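Glycogen synthase (Cyanobacterium sp. CLg1, PDB 6GNF) is a glycogen (starch) synthase of the GT-B glycosyltransferase type, with two Rossmann-like domains and a ligand cleft between them. Local coordinates at residues 27-32 against 119-124; 62-67 against 103-108; 168-173 against 199-204. All coordinates share one frame; numbering follows the deposited sequence.

Contact 1: 27-32 against 119-124; sequences VSTEVA and KLYGPK. With GLC (alpha-D-glucopyranose), chain D.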
loop_
_atom_site.group_PDB
_atom_site.type_symbol
_atom_site.label_atom_id
_atom_site.label_comp_id
_atom_site.label_asym_id
_atom_site.label_seq_id
_atom_site.Cartn_x
_atom_site.Cartn_y
_atom_site.Cartn_z
ATOM N N VAL A 27 -4.467 -13.379 -1.301
ATOM C CA VAL A 27 -4.677 -13.397 0.131
ATOM C C VAL A 27 -4.088 -12.114 0.704
ATOM O O VAL A 27 -2.953 -11.758 0.412
ATOM C CB VAL A 27 -4.021 -14.642 0.769
ATOM C CG1 VAL A 27 -4.450 -14.794 2.219
ATOM C CG2 VAL A 27 -4.402 -15.894 -0.012
ATOM N N SER A 28 -4.885 -11.382 1.474
ATOM C CA SER A 28 -4.404 -10.157 2.102
ATOM C C SER A 28 -5.244 -9.768 3.293
ATOM O O SER A 28 -6.320 -10.303 3.510
ATOM C CB SER A 28 -4.374 -8.989 1.101
ATOM O OG SER A 28 -5.642 -8.570 0.705
ATOM N N THR A 29 -4.772 -8.761 4.012
ATOM C CA THR A 29 -5.537 -8.164 5.105
ATOM C C THR A 29 -6.502 -7.091 4.614
ATOM O O THR A 29 -7.379 -6.694 5.357
ATOM C CB THR A 29 -4.595 -7.518 6.132
ATOM O OG1 THR A 29 -3.625 -6.727 5.430
ATOM C CG2 THR A 29 -3.869 -8.575 6.897
ATOM N N GLU A 30 -6.307 -6.605 3.386
ATOM C CA GLU A 30 -7.066 -5.468 2.879
ATOM C C GLU A 30 -7.588 -5.742 1.482
ATOM O O GLU A 30 -6.834 -6.184 0.622
ATOM C CB GLU A 30 -6.166 -4.241 2.773
ATOM C CG GLU A 30 -5.859 -3.541 4.074
ATOM C CD GLU A 30 -4.951 -2.331 3.885
ATOM O OE1 GLU A 30 -5.054 -1.613 2.856
ATOM O OE2 GLU A 30 -4.124 -2.107 4.793
ATOM N N VAL A 31 -8.855 -5.408 1.251
ATOM C CA VAL A 31 -9.432 -5.394 -0.099
ATOM C C VAL A 31 -10.378 -4.200 -0.204
ATOM O O VAL A 31 -11.441 -4.192 0.405
ATOM C CB VAL A 31 -10.233 -6.685 -0.417
ATOM C CG1 VAL A 31 -10.775 -6.627 -1.839
ATOM C CG2 VAL A 31 -9.375 -7.924 -0.238
ATOM N N ALA A 32 -9.982 -3.185 -0.961
ATOM C CA ALA A 32 -10.839 -2.022 -1.153
ATOM C C ALA A 32 -12.071 -2.441 -1.942
ATOM O O ALA A 32 -12.003 -3.362 -2.748
ATOM C CB ALA A 32 -10.093 -0.918 -1.898
ATOM N N LYS A 119 -8.759 0.468 12.600
ATOM C CA LYS A 119 -8.020 -0.350 13.565
ATOM C C LYS A 119 -7.921 -1.820 13.134
ATOM O O LYS A 119 -8.251 -2.738 13.894
ATOM C CB LYS A 119 -8.647 -0.215 14.959
ATOM C CG LYS A 119 -8.652 1.218 15.470
ATOM C CD LYS A 119 -9.685 1.433 16.559
ATOM C CE LYS A 119 -9.834 2.912 16.866
ATOM N NZ LYS A 119 -10.860 3.169 17.914
ATOM N N LEU A 120 -7.475 -2.017 11.898
ATOM C CA LEU A 120 -7.200 -3.348 11.361
ATOM C C LEU A 120 -6.006 -4.016 12.070
ATOM O O LEU A 120 -6.060 -5.204 12.390
ATOM C CB LEU A 120 -6.922 -3.286 9.848
ATOM C CG LEU A 120 -8.119 -3.239 8.887
ATOM C CD1 LEU A 120 -9.052 -2.063 9.156
ATOM C CD2 LEU A 120 -7.616 -3.203 7.452
ATOM N N TYR A 121 -4.942 -3.246 12.318
ATOM C CA TYR A 121 -3.673 -3.795 12.827
ATOM C C TYR A 121 -3.415 -3.521 14.314
ATOM O O TYR A 121 -2.587 -4.196 14.931
ATOM C CB TYR A 121 -2.499 -3.278 11.982
ATOM C CG TYR A 121 -2.698 -3.538 10.507
ATOM C CD1 TYR A 121 -2.670 -4.832 9.993
ATOM C CD2 TYR A 121 -2.951 -2.495 9.626
ATOM C CE1 TYR A 121 -2.882 -5.077 8.642
ATOM C CE2 TYR A 121 -3.153 -2.734 8.278
ATOM C CZ TYR A 121 -3.123 -4.024 7.790
ATOM O OH TYR A 121 -3.331 -4.232 6.446
ATOM N N GLY A 122 -4.112 -2.540 14.884
ATOM C CA GLY A 122 -3.998 -2.232 16.311
ATOM C C GLY A 122 -4.937 -1.116 16.744
ATOM O O GLY A 122 -5.592 -0.499 15.911
ATOM N N PRO A 123 -5.013 -0.851 18.058
ATOM C CA PRO A 123 -5.918 0.182 18.583
ATOM C C PRO A 123 -5.461 1.630 18.300
ATOM O O PRO A 123 -6.269 2.452 17.866
ATOM C CB PRO A 123 -5.951 -0.110 20.091
ATOM C CG PRO A 123 -4.671 -0.814 20.386
ATOM C CD PRO A 123 -4.245 -1.521 19.127
ATOM N N LYS A 124 -4.183 1.916 18.545
ATOM C CA LYS A 124 -3.594 3.246 18.315
ATOM C C LYS A 124 -2.979 3.331 16.907
ATOM O O LYS A 124 -3.135 2.406 16.108
ATOM C CB LYS A 124 -2.529 3.544 19.385
ATOM C CG LYS A 124 -2.993 4.400 20.550
ATOM C CD LYS A 124 -1.795 4.843 21.380
ATOM C CE LYS A 124 -2.204 5.742 22.530
ATOM N NZ LYS A 124 -3.079 5.033 23.502
HETATM C C1 GLC D . 0.940 -1.628 10.164
HETATM C C2 GLC D . 0.984 -2.938 9.362
HETATM C C3 GLC D . 1.455 -2.651 7.939
HETATM C C4 GLC D . 0.557 -1.597 7.296
HETATM C C5 GLC D . 0.610 -0.323 8.150
HETATM C C6 GLC D . -0.194 0.852 7.573
HETATM O O2 GLC D . 1.878 -3.882 9.961
HETATM O O3 GLC D . 1.474 -3.837 7.145
HETATM O O4 GLC D . 1.029 -1.374 5.962
HETATM O O5 GLC D . 0.153 -0.640 9.475
HETATM O O6 GLC D . -1.596 0.556 7.474
#
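The phenol oxygen of Tyr121 bridges two neighbouring residues of segment 27-32 and shows how one buried hydroxyl can be used as both donor and acceptor. Thr29 OG1 donates to Tyr121 OH at 2.7 Å, and Tyr121 OH in turn donates a hydrogen bond to Glu30 OE2, the two oxygens 2.8 Å apart. Both partner oxygens lie at the edge of the ring, near its plane. OE2 is approached on its anti side, 20° out of the carboxylate plane. Thr29 turns OG1 toward the phenol by placing it between the backbone N and the carbonyl carbon (chi1 47°), while Glu30 reaches the same point along a chain extended beyond CG. The carboxylate has further partners: OE2 also bonds Thr37 OG1, and OE1 takes a weak bond from Gly41 N. Segment 27-32 belongs to the loop that follows the first strand, 23-27, of the N-terminal Rossmann-like domain and runs through the Lys-Thr-Gly-Gly-Leu sequence of starch synthases, holding Thr37, into helix 39-54; segment 119-124 comes from the loop between helices 107-110 and 132-144. The backbone oxygen of Glu30 is doubly served, by Ser28 OG at 2.7 Å and by Thr44 OG1 from helix 39-54. Apolar contact backs the polar one, with Leu120 CD2 lying 3.8 Å from Glu30 CG. Leu120 CB covers one face of the Tyr121 ring, and on the opposite face, turned to the glycan pocket, lies the alpha-D-glucopyranose GLC, its C2 3.9 Å above the plane and offset toward the rim. Thr37 OG1 and Trp172 NE1 also hydrogen-bond this GLC.

Contact 2: 62-67 against 103-108; sequences APRFDQ and WVDHHV. With SO4 (sulfate ion), chain G.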
loop_
_atom_site.group_PDB
_atom_site.type_symbol
_atom_site.label_atom_id
_atom_site.label_comp_id
_atom_site.label_asym_id
_atom_site.label_seq_id
_atom_site.Cartn_x
_atom_site.Cartn_y
_atom_site.Cartn_z
ATOM N N ALA A 62 -9.690 -12.522 2.682
ATOM C CA ALA A 62 -9.255 -11.557 3.679
ATOM C C ALA A 62 -10.139 -11.675 4.905
ATOM O O ALA A 62 -11.196 -12.297 4.849
ATOM C CB ALA A 62 -9.339 -10.161 3.106
ATOM N N PRO A 63 -9.728 -11.064 6.022
ATOM C CA PRO A 63 -10.556 -11.157 7.231
ATOM C C PRO A 63 -11.859 -10.392 7.116
ATOM O O PRO A 63 -11.921 -9.364 6.443
ATOM C CB PRO A 63 -9.675 -10.519 8.313
ATOM C CG PRO A 63 -8.283 -10.641 7.785
ATOM C CD PRO A 63 -8.414 -10.459 6.306
ATOM N N ARG A 64 -12.901 -10.888 7.767
ATOM C CA ARG A 64 -14.180 -10.182 7.836
ATOM C C ARG A 64 -14.155 -9.213 9.020
ATOM O O ARG A 64 -14.576 -9.537 10.123
ATOM C CB ARG A 64 -15.331 -11.185 7.966
ATOM C CG ARG A 64 -16.723 -10.584 7.875
ATOM C CD ARG A 64 -17.750 -11.695 7.975
ATOM N NE ARG A 64 -19.115 -11.201 7.903
ATOM C CZ ARG A 64 -20.019 -11.258 8.875
ATOM N NH1 ARG A 64 -19.752 -11.789 10.059
ATOM N NH2 ARG A 64 -21.224 -10.767 8.648
ATOM N N PHE A 65 -13.640 -8.014 8.778
ATOM C CA PHE A 65 -13.501 -6.999 9.823
ATOM C C PHE A 65 -14.818 -6.336 10.141
ATOM O O PHE A 65 -15.003 -5.842 11.250
ATOM C CB PHE A 65 -12.472 -5.942 9.423
ATOM C CG PHE A 65 -11.057 -6.449 9.401
ATOM C CD1 PHE A 65 -10.467 -6.943 10.560
ATOM C CD2 PHE A 65 -10.307 -6.414 8.241
ATOM C CE1 PHE A 65 -9.161 -7.405 10.547
ATOM C CE2 PHE A 65 -8.999 -6.872 8.225
ATOM C CZ PHE A 65 -8.429 -7.366 9.382
ATOM N N ASP A 66 -15.725 -6.316 9.166
ATOM C CA ASP A 66 -17.074 -5.789 9.356
ATOM C C ASP A 66 -18.108 -6.698 8.724
ATOM O O ASP A 66 -17.774 -7.598 7.964
ATOM C CB ASP A 66 -17.184 -4.387 8.745
ATOM C CG ASP A 66 -16.415 -3.348 9.539
ATOM O OD1 ASP A 66 -17.043 -2.773 10.454
ATOM O OD2 ASP A 66 -15.200 -3.147 9.302
ATOM N N GLN A 67 -19.369 -6.460 9.054
ATOM C CA GLN A 67 -20.455 -7.241 8.498
ATOM C C GLN A 67 -20.846 -6.687 7.138
ATOM O O GLN A 67 -21.855 -6.005 7.023
ATOM C CB GLN A 67 -21.638 -7.234 9.464
ATOM C CG GLN A 67 -21.279 -7.823 10.812
ATOM C CD GLN A 67 -22.477 -7.984 11.714
ATOM O OE1 GLN A 67 -23.185 -7.025 11.988
ATOM N NE2 GLN A 67 -22.706 -9.205 12.194
ATOM N N TRP A 103 -14.490 -13.900 2.785
ATOM C CA TRP A 103 -14.164 -13.240 4.035
ATOM C C TRP A 103 -14.130 -14.244 5.169
ATOM O O TRP A 103 -15.095 -14.970 5.415
ATOM C CB TRP A 103 -15.209 -12.186 4.347
ATOM C CG TRP A 103 -15.510 -11.281 3.208
ATOM C CD1 TRP A 103 -16.632 -11.283 2.447
ATOM C CD2 TRP A 103 -14.678 -10.231 2.698
ATOM N NE1 TRP A 103 -16.564 -10.294 1.499
ATOM C CE2 TRP A 103 -15.384 -9.624 1.640
ATOM C CE3 TRP A 103 -13.424 -9.730 3.048
ATOM C CZ2 TRP A 103 -14.872 -8.563 0.910
ATOM C CZ3 TRP A 103 -12.905 -8.657 2.316
ATOM C CH2 TRP A 103 -13.628 -8.090 1.258
ATOM N N VAL A 104 -13.010 -14.269 5.876
ATOM C CA VAL A 104 -12.805 -15.200 6.966
ATOM C C VAL A 104 -13.387 -14.602 8.235
ATOM O O VAL A 104 -12.926 -13.570 8.710
ATOM C CB VAL A 104 -11.307 -15.489 7.158
ATOM C CG1 VAL A 104 -11.100 -16.529 8.248
ATOM C CG2 VAL A 104 -10.692 -15.960 5.851
ATOM N N ASP A 105 -14.377 -15.279 8.806
ATOM C CA ASP A 105 -15.104 -14.754 9.946
ATOM C C ASP A 105 -14.676 -15.418 11.254
ATOM O O ASP A 105 -14.678 -16.639 11.387
ATOM C CB ASP A 105 -16.600 -14.948 9.754
ATOM C CG ASP A 105 -17.417 -14.430 10.934
ATOM O OD1 ASP A 105 -17.455 -13.209 11.205
ATOM O OD2 ASP A 105 -18.042 -15.279 11.617
ATOM N N HIS A 106 -14.335 -14.588 12.238
ATOM C CA HIS A 106 -13.969 -15.043 13.572
ATOM C C HIS A 106 -14.084 -13.872 14.536
ATOM O O HIS A 106 -13.864 -12.731 14.152
ATOM C CB HIS A 106 -12.536 -15.572 13.589
ATOM C CG HIS A 106 -12.222 -16.419 14.778
ATOM N ND1 HIS A 106 -11.896 -15.893 16.009
ATOM C CD2 HIS A 106 -12.200 -17.763 14.928
ATOM C CE1 HIS A 106 -11.690 -16.872 16.869
ATOM N NE2 HIS A 106 -11.867 -18.021 16.239
ATOM N N HIS A 107 -14.383 -14.174 15.793
ATOM C CA HIS A 107 -14.526 -13.162 16.833
ATOM C C HIS A 107 -13.325 -12.187 16.889
ATOM O O HIS A 107 -13.520 -11.002 17.069
ATOM C CB HIS A 107 -14.817 -13.862 18.187
ATOM C CG HIS A 107 -14.577 -13.019 19.396
ATOM N ND1 HIS A 107 -15.553 -12.193 19.921
ATOM C CD2 HIS A 107 -13.519 -12.933 20.238
ATOM C CE1 HIS A 107 -15.091 -11.601 21.009
ATOM N NE2 HIS A 107 -13.857 -12.028 21.219
ATOM N N VAL A 108 -12.111 -12.668 16.640
ATOM C CA VAL A 108 -10.921 -11.836 16.769
ATOM C C VAL A 108 -10.762 -10.848 15.625
ATOM O O VAL A 108 -9.919 -9.968 15.727
ATOM C CB VAL A 108 -9.608 -12.662 16.889
ATOM C CG1 VAL A 108 -9.711 -13.670 18.018
ATOM C CG2 VAL A 108 -9.255 -13.362 15.580
HETATM S S SO4 G . -23.264 -12.518 11.773
HETATM O O1 SO4 G . -23.380 -13.996 11.876
HETATM O O2 SO4 G . -21.929 -12.037 12.211
HETATM O O3 SO4 G . -24.288 -11.918 12.656
HETATM O O4 SO4 G . -23.506 -12.096 10.374
HETATM O O HOH W 1 -15.003 -11.938 11.509
#
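Parallel pairing of strands 57-63 and 99-105 sets Ala62 beside Trp103 and Pro63 beside Val104. Proline has no N-H to offer, and in this register none is needed from Pro63: Val104 N donates to Ala62 O at 2.9 Å, and Arg64 N donates to Val104 O at 2.8 Å, both bonds at 165°. On the face shared by Ala62 and Trp103, CZ3 of the indole lies 3.9 Å from Ala62 CB, while NE1 is taken up by Ser94. In the mixed sheet of the N-terminal domain, the two strands are linked not by a helical crossover but through the antiparallel hairpin strands 72-82 and 85-96. Next along the two segments the contact becomes ionic. Arg64, its CG anti to the backbone N and its chain stretched out as far as NE, runs side by side with Asp105 and forms a salt bridge, NH1 to OD1 2.9 Å. The oxygen lies in the guanidinium plane, yet the nitrogen comes to it from well above the carboxylate plane, 65° out. Asp105 OD2 makes a second salt bridge, to Arg90, so that each carboxylate oxygen has an arginine. A sulfate ion, probably from the crystallisation liquor, is bound by Arg64 through NH1 to O2 (3.1 Å) and NH2 to O4 (3.2 Å), with Arg90 also bonding it and Gln67 NE2 adding a weak bond. His106 N donates to a water 2.8 Å away. The same residue is the N-cap of helix 107-110, its ND1 accepting from Val108 N at 3.3 Å.

Contact 3: 168-173 against 199-204; sequences VCNDWH and LLHNIA. With AC1 (4,6-dideoxy-4-{[(1S,4R,5S,6S)-4,5,6-trihydroxy-3-(hydroxymethyl)cyclohex-2-en-1-yl]amino}-alpha-D-glucopyranose), chain B; GLC (alpha-D-glucopyranose), chain D.
Asp171 OD1 is gripped by two successive backbone N-H groups of segment 199-204, His201 N at 3.0 Å and Asn202 N at 3.2 Å. The two donors reach it differently: Asn202 N is met by the syn lone pair of OD1, whereas His201 N comes from above the carboxylate plane, 52° out of it. With OD1 occupied in this way, OD2 faces the bound AC1 and accepts from two of its hydroxyls, O2 and, at 2.7 Å, O3. A protein-facing and a ligand-facing oxygen on one carboxylate illustrate how a fold can hold a pocket residue in position. His201 follows the same logic with a ring. A chi1 of -60° helps set the ring with NE2 toward Asn170 and ND1 toward AC1: NE2 donates to Asn170 OD1 at 2.8 Å, almost straight at 169° and in the carbonyl plane on a lone pair, and ND1 meets AC1 O6B at 3.0 Å. Asn170 is in turn oriented by the bond from its ND2 to Val27 O. All this happens at the C-terminal ends of strands 166-170 and 195-200, the two parallel strands of a beta-alpha-beta crossover through helix 177-186, where Rossmann-like domains commonly place their ligand sites. The pairing itself is regular, Leu199 N donating to Cys169 O at 2.8 Å and Asp171 N to Leu199 O at 3.0 Å. Next to it, Val168 CG1 packs on Leu199 CB. Beyond the strand ends, Trp172 NE1 donates to O3 of the sugar GLC, and Asn202 OD1 closes an Asx turn by accepting from Ala204 N at 3.1 Å. Asn202 ND2 is bound by Gln362, which itself hydrogen-bonds AC1.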
loop_
_atom_site.group_PDB
_atom_site.type_symbol
_atom_site.label_atom_id
_atom_site.label_comp_id
_atom_site.label_asym_id
_atom_site.label_seq_id
_atom_site.Cartn_x
_atom_site.Cartn_y
_atom_site.Cartn_z
ATOM N N VAL A 168 -1.484 -15.875 -4.275
ATOM C CA VAL A 168 -0.732 -14.622 -4.210
ATOM C C VAL A 168 -0.818 -14.063 -2.791
ATOM O O VAL A 168 -1.882 -13.630 -2.331
ATOM C CB VAL A 168 -1.252 -13.590 -5.225
ATOM C CG1 VAL A 168 -0.414 -12.321 -5.176
ATOM C CG2 VAL A 168 -1.211 -14.163 -6.634
ATOM N N CYS A 169 0.300 -14.152 -2.078
ATOM C CA CYS A 169 0.403 -13.705 -0.696
ATOM C C CYS A 169 0.893 -12.266 -0.663
ATOM O O CYS A 169 2.020 -11.978 -1.063
ATOM C CB CYS A 169 1.390 -14.597 0.047
ATOM S SG CYS A 169 1.017 -16.353 -0.186
ATOM N N ASN A 170 0.041 -11.377 -0.169
ATOM C CA ASN A 170 0.353 -9.963 -0.129
ATOM C C ASN A 170 0.951 -9.578 1.210
ATOM O O ASN A 170 0.330 -9.755 2.246
ATOM C CB ASN A 170 -0.907 -9.151 -0.417
ATOM C CG ASN A 170 -1.361 -9.308 -1.846
ATOM O OD1 ASN A 170 -0.893 -8.613 -2.739
ATOM N ND2 ASN A 170 -2.269 -10.251 -2.080
ATOM N N ASP A 171 2.200 -9.120 1.179
ATOM C CA ASP A 171 2.891 -8.574 2.341
ATOM C C ASP A 171 3.107 -9.571 3.487
ATOM O O ASP A 171 2.785 -10.768 3.372
ATOM C CB ASP A 171 2.194 -7.299 2.841
ATOM C CG ASP A 171 2.898 -6.010 2.376
ATOM O OD1 ASP A 171 4.056 -6.013 1.908
ATOM O OD2 ASP A 171 2.227 -4.975 2.471
ATOM N N TRP A 172 3.727 -9.087 4.562
ATOM C CA TRP A 172 4.175 -9.963 5.632
ATOM C C TRP A 172 3.041 -10.725 6.318
ATOM O O TRP A 172 3.263 -11.824 6.816
ATOM C CB TRP A 172 5.000 -9.191 6.662
ATOM C CG TRP A 172 4.212 -8.249 7.500
ATOM C CD1 TRP A 172 4.005 -6.921 7.264
ATOM C CD2 TRP A 172 3.530 -8.549 8.723
ATOM N NE1 TRP A 172 3.224 -6.376 8.260
ATOM C CE2 TRP A 172 2.924 -7.356 9.168
ATOM C CE3 TRP A 172 3.369 -9.708 9.482
ATOM C CZ2 TRP A 172 2.181 -7.292 10.344
ATOM C CZ3 TRP A 172 2.623 -9.643 10.644
ATOM C CH2 TRP A 172 2.039 -8.443 11.065
ATOM N N HIS A 173 1.839 -10.153 6.334
ATOM C CA HIS A 173 0.706 -10.739 7.073
ATOM C C HIS A 173 0.370 -12.150 6.616
ATOM O O HIS A 173 -0.119 -12.966 7.401
ATOM C CB HIS A 173 -0.565 -9.896 6.928
ATOM C CG HIS A 173 -0.343 -8.426 7.080
ATOM N ND1 HIS A 173 -0.149 -7.590 5.999
ATOM C CD2 HIS A 173 -0.290 -7.642 8.184
ATOM C CE1 HIS A 173 0.028 -6.356 6.435
ATOM N NE2 HIS A 173 -0.051 -6.360 7.755
ATOM N N LEU A 199 3.945 -11.433 -3.007
ATOM C CA LEU A 199 3.848 -10.087 -3.563
ATOM C C LEU A 199 4.129 -9.081 -2.475
ATOM O O LEU A 199 3.331 -8.897 -1.559
ATOM C CB LEU A 199 2.478 -9.834 -4.186
ATOM C CG LEU A 199 2.272 -8.462 -4.846
ATOM C CD1 LEU A 199 3.393 -8.139 -5.826
ATOM C CD2 LEU A 199 0.931 -8.394 -5.556
ATOM N N LEU A 200 5.277 -8.421 -2.594
ATOM C CA LEU A 200 5.748 -7.493 -1.586
ATOM C C LEU A 200 5.303 -6.080 -1.931
ATOM O O LEU A 200 5.561 -5.599 -3.040
ATOM C CB LEU A 200 7.274 -7.552 -1.509
ATOM C CG LEU A 200 7.948 -6.481 -0.650
ATOM C CD1 LEU A 200 7.639 -6.708 0.825
ATOM C CD2 LEU A 200 9.451 -6.466 -0.902
ATOM N N HIS A 201 4.606 -5.433 -1.000
ATOM C CA HIS A 201 4.189 -4.040 -1.178
ATOM C C HIS A 201 5.037 -3.066 -0.383
ATOM O O HIS A 201 5.107 -1.909 -0.749
ATOM C CB HIS A 201 2.725 -3.855 -0.789
ATOM C CG HIS A 201 1.783 -4.694 -1.587
ATOM N ND1 HIS A 201 1.047 -4.190 -2.631
ATOM C CD2 HIS A 201 1.461 -6.009 -1.496
ATOM C CE1 HIS A 201 0.314 -5.155 -3.151
ATOM N NE2 HIS A 201 0.540 -6.269 -2.475
ATOM N N ASN A 202 5.641 -3.529 0.712
ATOM C CA ASN A 202 6.436 -2.671 1.587
ATOM C C ASN A 202 7.375 -3.478 2.469
ATOM O O ASN A 202 6.914 -4.217 3.348
ATOM C CB ASN A 202 5.520 -1.824 2.477
ATOM C CG ASN A 202 6.224 -0.580 3.026
ATOM O OD1 ASN A 202 7.397 -0.611 3.407
ATOM N ND2 ASN A 202 5.515 0.516 3.055
ATOM N N ILE A 203 8.677 -3.299 2.251
ATOM C CA ILE A 203 9.716 -4.074 2.930
ATOM C C ILE A 203 9.992 -3.587 4.349
ATOM O O ILE A 203 10.678 -4.273 5.104
ATOM C CB ILE A 203 11.032 -4.064 2.107
ATOM C CG1 ILE A 203 11.976 -5.196 2.518
ATOM C CG2 ILE A 203 11.761 -2.736 2.238
ATOM C CD1 ILE A 203 11.713 -6.495 1.803
ATOM N N ALA A 204 9.468 -2.427 4.724
ATOM C CA ALA A 204 9.715 -1.889 6.058
ATOM C C ALA A 204 9.044 -2.737 7.143
ATOM O O ALA A 204 9.513 -2.784 8.270
ATOM C CB ALA A 204 9.249 -0.451 6.166
HETATM C C1 AC1 B . 0.046 -1.572 4.947
HETATM O O2 AC1 B . 1.282 -3.581 4.337
HETATM C C2 AC1 B . 0.649 -2.398 3.809
HETATM C C4A AC1 B . 2.593 0.933 -2.446
HETATM C C3 AC1 B . 1.640 -1.581 2.977
HETATM O O3 AC1 B . 1.998 -2.380 1.846
HETATM C C4 AC1 B . 1.040 -0.226 2.538
HETATM N N4A AC1 B . 1.943 0.617 1.720
HETATM C C5 AC1 B . 0.586 0.495 3.816
HETATM O O5 AC1 B . -0.409 -0.292 4.483
HETATM C C6 AC1 B . -0.021 1.864 3.551
HETATM C C1B AC1 B . 2.568 0.223 0.454
HETATM C C2B AC1 B . 3.542 1.276 -0.153
HETATM O O2B AC1 B . 3.792 2.386 0.702
HETATM C C3B AC1 B . 3.111 1.926 -1.448
HETATM O O3B AC1 B . 4.236 2.573 -2.042
HETATM O O4 AC1 B . 2.035 1.697 -3.521
HETATM C C5B AC1 B . 1.548 0.043 -1.824
HETATM C C7B AC1 B . 1.515 -0.227 -0.529
HETATM C C6B AC1 B . 0.537 -0.599 -2.720
HETATM O O6B AC1 B . 1.263 -1.383 -3.668
HETATM C C1 GLC D . 0.940 -1.628 10.164
HETATM C C2 GLC D . 0.984 -2.938 9.362
HETATM C C3 GLC D . 1.455 -2.651 7.939
HETATM C C4 GLC D . 0.557 -1.597 7.296
HETATM C C5 GLC D . 0.610 -0.323 8.150
HETATM C C6 GLC D . -0.194 0.852 7.573
HETATM O O2 GLC D . 1.878 -3.882 9.961
HETATM O O3 GLC D . 1.474 -3.837 7.145
HETATM O O4 GLC D . 1.029 -1.374 5.962
HETATM O O5 GLC D . 0.153 -0.640 9.475
HETATM O O6 GLC D . -1.596 0.556 7.474
HETATM O O HOH W 2 5.351 -6.647 4.327
#

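Contacts 2 and 3 lie in the mixed sheet of the N-terminal domain, and contact 1 in loops beside it, one of them following strand 23-27. Contact 2 joins neighbouring strands 57-63 and 99-105, contact 3 neighbouring strands 166-170 and 195-200, and strand 23-27 runs between these pairs. The centre of contact 1 lies about 11 Å from that of contact 2 and about 13 Å from that of contact 3; the centres of contacts 2 and 3 are about 20 Å apart, their nearest atoms about 8 Å. Along the chain, contact 2 falls between the two segments of contact 1, and contact 3 follows both. Contacts 1 and 3 meet through Tyr121 and His173 and line the same glycan pocket, whereas contact 2 lies farther out, touching contact 1 through Phe65 and Leu120.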